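PDB 1WYD: aspartate--tRNA(Asp/Asn) ligase from Sulfolobus tokodaii, which probably attaches L-aspartate, first activated with ATP, to both tRNA(Asp) and tRNA(Asn), as a non-discriminating class II aminoacyl-tRNA synthetase. Local coordinates for residues D298-P303 / V320-D325. Residues are numbered along the deposited sequence; the frame is centred on the assembly and turned at random.
Sequences DDIGTP and VDWPSD
W322 reaches across to I300 with the far corner of its indole, the six-membered ring leading. CH2 of W322 lies 3.8 Å from CB of I300, and CG1 and CD1 of the isoleucine gather at the same corner, CD1 at 4.0 Å from CH2. I300 meets the ring obliquely. With chi1 at -61°, CG1 sits beside the backbone N and brings CD1 to the CH2-CZ3 corner of the indole. D299 joins in: although its side chain starts out away from the tryptophan, CG anti to the backbone N (chi1 -165°) brings the carboxylate round until OD1 stands 4.0 Å from CZ3 of W322, its plane steeply inclined to the ring. That contact is loose. The same OD1 accepts a hydrogen bond from the backbone N of I300, 2.7 Å away, arriving from above the carboxylate plane and well bent, with an N-H...O angle of 133°. At the other end of the indole, NE1 of W322 donates to the carbonyl O of I319, which helps fix how the ring is turned. A leucine in place of W322 would probably leave that carbonyl without its donor and open a gap against CB and CG1 of I300. The indole also meets the ring of Y280 and makes a cation-pi contact with R327. Its side chain lies about 7 Å from that of E352, a predicted magnesium ligand, so it stands near the probable ATP site. I300, one residue ahead of the N-cap G301, packs on L305 and L308 of helix 302-312 and on A283 and I284 of helix 280-289; W322 follows strand 316-320 and touches D345 of strand 343-348, so the pair links both helices to the end of the class II mixed sheet where 343-348, 316-320 and 276-279 lie.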
ATOM      1  N   ASP B 298      -7.635 -15.236  31.837  1.00 61.39           N
ATOM      2  CA  ASP B 298      -6.538 -14.272  31.890  1.00 61.63           C
ATOM      3  C   ASP B 298      -5.847 -14.107  30.552  1.00 61.57           C
ATOM      4  O   ASP B 298      -5.910 -14.969  29.695  1.00 61.94           O
ATOM      5  CB  ASP B 298      -5.497 -14.676  32.936  1.00 62.05           C
ATOM      6  CG  ASP B 298      -6.075 -14.799  34.331  1.00 62.74           C
ATOM      7  OD1 ASP B 298      -5.327 -15.208  35.247  1.00 63.89           O
ATOM      8  OD2 ASP B 298      -7.264 -14.529  34.599  1.00 64.01           O
ATOM      9  N   ASP B 299      -5.178 -12.981  30.380  1.00 61.87           N
ATOM     10  CA  ASP B 299      -4.415 -12.730  29.170  1.00 61.41           C
ATOM     11  C   ASP B 299      -3.145 -13.567  29.179  1.00 60.73           C
ATOM     12  O   ASP B 299      -2.746 -14.073  30.215  1.00 60.98           O
ATOM     13  CB  ASP B 299      -4.096 -11.236  29.052  1.00 61.58           C
ATOM     14  CG  ASP B 299      -3.624 -10.844  27.652  1.00 62.84           C
ATOM     15  OD1 ASP B 299      -3.616 -11.688  26.716  1.00 60.64           O
ATOM     16  OD2 ASP B 299      -3.216  -9.693  27.410  1.00 65.19           O
ATOM     17  N   ILE B 300      -2.530 -13.736  28.015  1.00 60.20           N
ATOM     18  CA  ILE B 300      -1.261 -14.431  27.905  1.00 59.13           C
ATOM     19  C   ILE B 300      -0.195 -13.427  27.463  1.00 59.16           C
ATOM     20  O   ILE B 300      -0.033 -13.152  26.287  1.00 59.19           O
ATOM     21  CB  ILE B 300      -1.397 -15.636  26.943  1.00 59.10           C
ATOM     22  CG1 ILE B 300      -2.432 -16.619  27.486  1.00 58.55           C
ATOM     23  CG2 ILE B 300      -0.056 -16.337  26.718  1.00 58.78           C
ATOM     24  CD1 ILE B 300      -2.542 -17.901  26.705  1.00 59.18           C
ATOM     25  N   GLY B 301       0.526 -12.881  28.432  1.00 59.34           N
ATOM     26  CA  GLY B 301       1.531 -11.874  28.168  1.00 59.37           C
ATOM     27  C   GLY B 301       2.825 -12.416  27.595  1.00 59.16           C
ATOM     28  O   GLY B 301       3.037 -13.642  27.507  1.00 58.96           O
ATOM     29  N   THR B 302       3.699 -11.482  27.210  1.00 58.58           N
ATOM     30  CA  THR B 302       5.012 -11.829  26.681  1.00 57.74           C
ATOM     31  C   THR B 302       5.729 -12.808  27.591  1.00 57.83           C
ATOM     32  O   THR B 302       6.180 -13.871  27.108  1.00 57.39           O
ATOM     33  CB  THR B 302       5.860 -10.587  26.464  1.00 57.88           C
ATOM     34  OG1 THR B 302       5.231  -9.773  25.477  1.00 58.65           O
ATOM     35  CG2 THR B 302       7.205 -10.955  25.848  1.00 56.42           C
ATOM     36  N   PRO B 303       5.825 -12.483  28.895  1.00 57.85           N
ATOM     37  CA  PRO B 303       6.462 -13.396  29.859  1.00 57.99           C
ATOM     38  C   PRO B 303       5.919 -14.814  29.680  1.00 57.88           C
ATOM     39  O   PRO B 303       6.748 -15.720  29.597  1.00 58.43           O
ATOM     40  CB  PRO B 303       6.077 -12.818  31.229  1.00 58.24           C
ATOM     41  CG  PRO B 303       4.988 -11.756  30.932  1.00 58.67           C
ATOM     42  CD  PRO B 303       5.319 -11.261  29.552  1.00 58.03           C
ATOM     43  N   VAL B 320      -5.202 -20.524  19.242  1.00 49.90           N
ATOM     44  CA  VAL B 320      -6.592 -20.521  18.781  1.00 49.55           C
ATOM     45  C   VAL B 320      -7.642 -20.608  19.903  1.00 50.05           C
ATOM     46  O   VAL B 320      -7.335 -20.918  21.058  1.00 50.19           O
ATOM     47  CB  VAL B 320      -6.832 -21.662  17.745  1.00 49.70           C
ATOM     48  CG1 VAL B 320      -5.826 -21.586  16.618  1.00 48.60           C
ATOM     49  CG2 VAL B 320      -6.781 -22.998  18.402  1.00 48.19           C
ATOM     50  N   ASP B 321      -8.889 -20.344  19.546  1.00 50.49           N
ATOM     51  CA  ASP B 321     -10.005 -20.509  20.456  1.00 51.93           C
ATOM     52  C   ASP B 321      -9.863 -19.737  21.802  1.00 52.13           C
ATOM     53  O   ASP B 321     -10.054 -20.323  22.875  1.00 52.12           O
ATOM     54  CB  ASP B 321     -10.322 -22.018  20.671  1.00 52.11           C
ATOM     55  CG  ASP B 321     -10.665 -22.757  19.352  1.00 54.97           C
ATOM     56  OD1 ASP B 321     -10.710 -24.004  19.324  1.00 55.80           O
ATOM     57  OD2 ASP B 321     -10.921 -22.175  18.283  1.00 57.35           O
ATOM     58  N   TRP B 322      -9.577 -18.430  21.753  1.00 51.85           N
ATOM     59  CA  TRP B 322      -9.582 -17.595  22.988  1.00 51.92           C
ATOM     60  C   TRP B 322     -10.982 -17.438  23.672  1.00 52.14           C
ATOM     61  O   TRP B 322     -12.014 -17.679  23.034  1.00 51.76           O
ATOM     62  CB  TRP B 322      -8.976 -16.202  22.700  1.00 51.54           C
ATOM     63  CG  TRP B 322      -7.508 -16.234  22.317  1.00 51.28           C
ATOM     64  CD1 TRP B 322      -6.990 -16.666  21.143  1.00 50.25           C
ATOM     65  CD2 TRP B 322      -6.390 -15.814  23.118  1.00 50.50           C
ATOM     66  NE1 TRP B 322      -5.622 -16.554  21.155  1.00 52.05           N
ATOM     67  CE2 TRP B 322      -5.223 -16.039  22.358  1.00 50.16           C
ATOM     68  CE3 TRP B 322      -6.255 -15.275  24.412  1.00 49.81           C
ATOM     69  CZ2 TRP B 322      -3.937 -15.738  22.828  1.00 51.62           C
ATOM     70  CZ3 TRP B 322      -4.976 -14.975  24.888  1.00 51.12           C
ATOM     71  CH2 TRP B 322      -3.827 -15.208  24.087  1.00 51.10           C
ATOM     72  N   PRO B 323     -11.036 -17.040  24.955  1.00 52.54           N
ATOM     73  CA  PRO B 323     -12.319 -16.637  25.567  1.00 52.91           C
ATOM     74  C   PRO B 323     -12.991 -15.472  24.850  1.00 53.19           C
ATOM     75  O   PRO B 323     -12.327 -14.478  24.506  1.00 53.56           O
ATOM     76  CB  PRO B 323     -11.937 -16.214  26.990  1.00 52.41           C
ATOM     77  CG  PRO B 323     -10.450 -16.146  27.010  1.00 52.56           C
ATOM     78  CD  PRO B 323      -9.932 -16.999  25.926  1.00 52.14           C
ATOM     79  N   SER B 324     -14.296 -15.614  24.634  1.00 53.33           N
ATOM     80  CA  SER B 324     -15.110 -14.625  23.950  1.00 54.23           C
ATOM     81  C   SER B 324     -15.024 -13.307  24.666  1.00 54.80           C
ATOM     82  O   SER B 324     -15.112 -12.250  24.069  1.00 55.31           O
ATOM     83  CB  SER B 324     -16.572 -15.069  23.941  1.00 54.58           C
ATOM     84  OG  SER B 324     -16.677 -16.409  23.493  1.00 55.20           O
ATOM     85  N   ASP B 325     -14.831 -13.391  25.968  1.00 55.55           N
ATOM     86  CA  ASP B 325     -14.876 -12.239  26.843  1.00 56.16           C
ATOM     87  C   ASP B 325     -13.635 -11.349  26.664  1.00 54.60           C
ATOM     88  O   ASP B 325     -13.631 -10.202  27.094  1.00 55.03           O
ATOM     89  CB  ASP B 325     -15.065 -12.753  28.288  1.00 57.76           C
ATOM     90  CG  ASP B 325     -16.003 -14.018  28.352  1.00 62.51           C
ATOM     91  OD1 ASP B 325     -15.631 -15.135  27.843  1.00 63.68           O
ATOM     92  OD2 ASP B 325     -17.149 -13.968  28.880  1.00 66.70           O
TER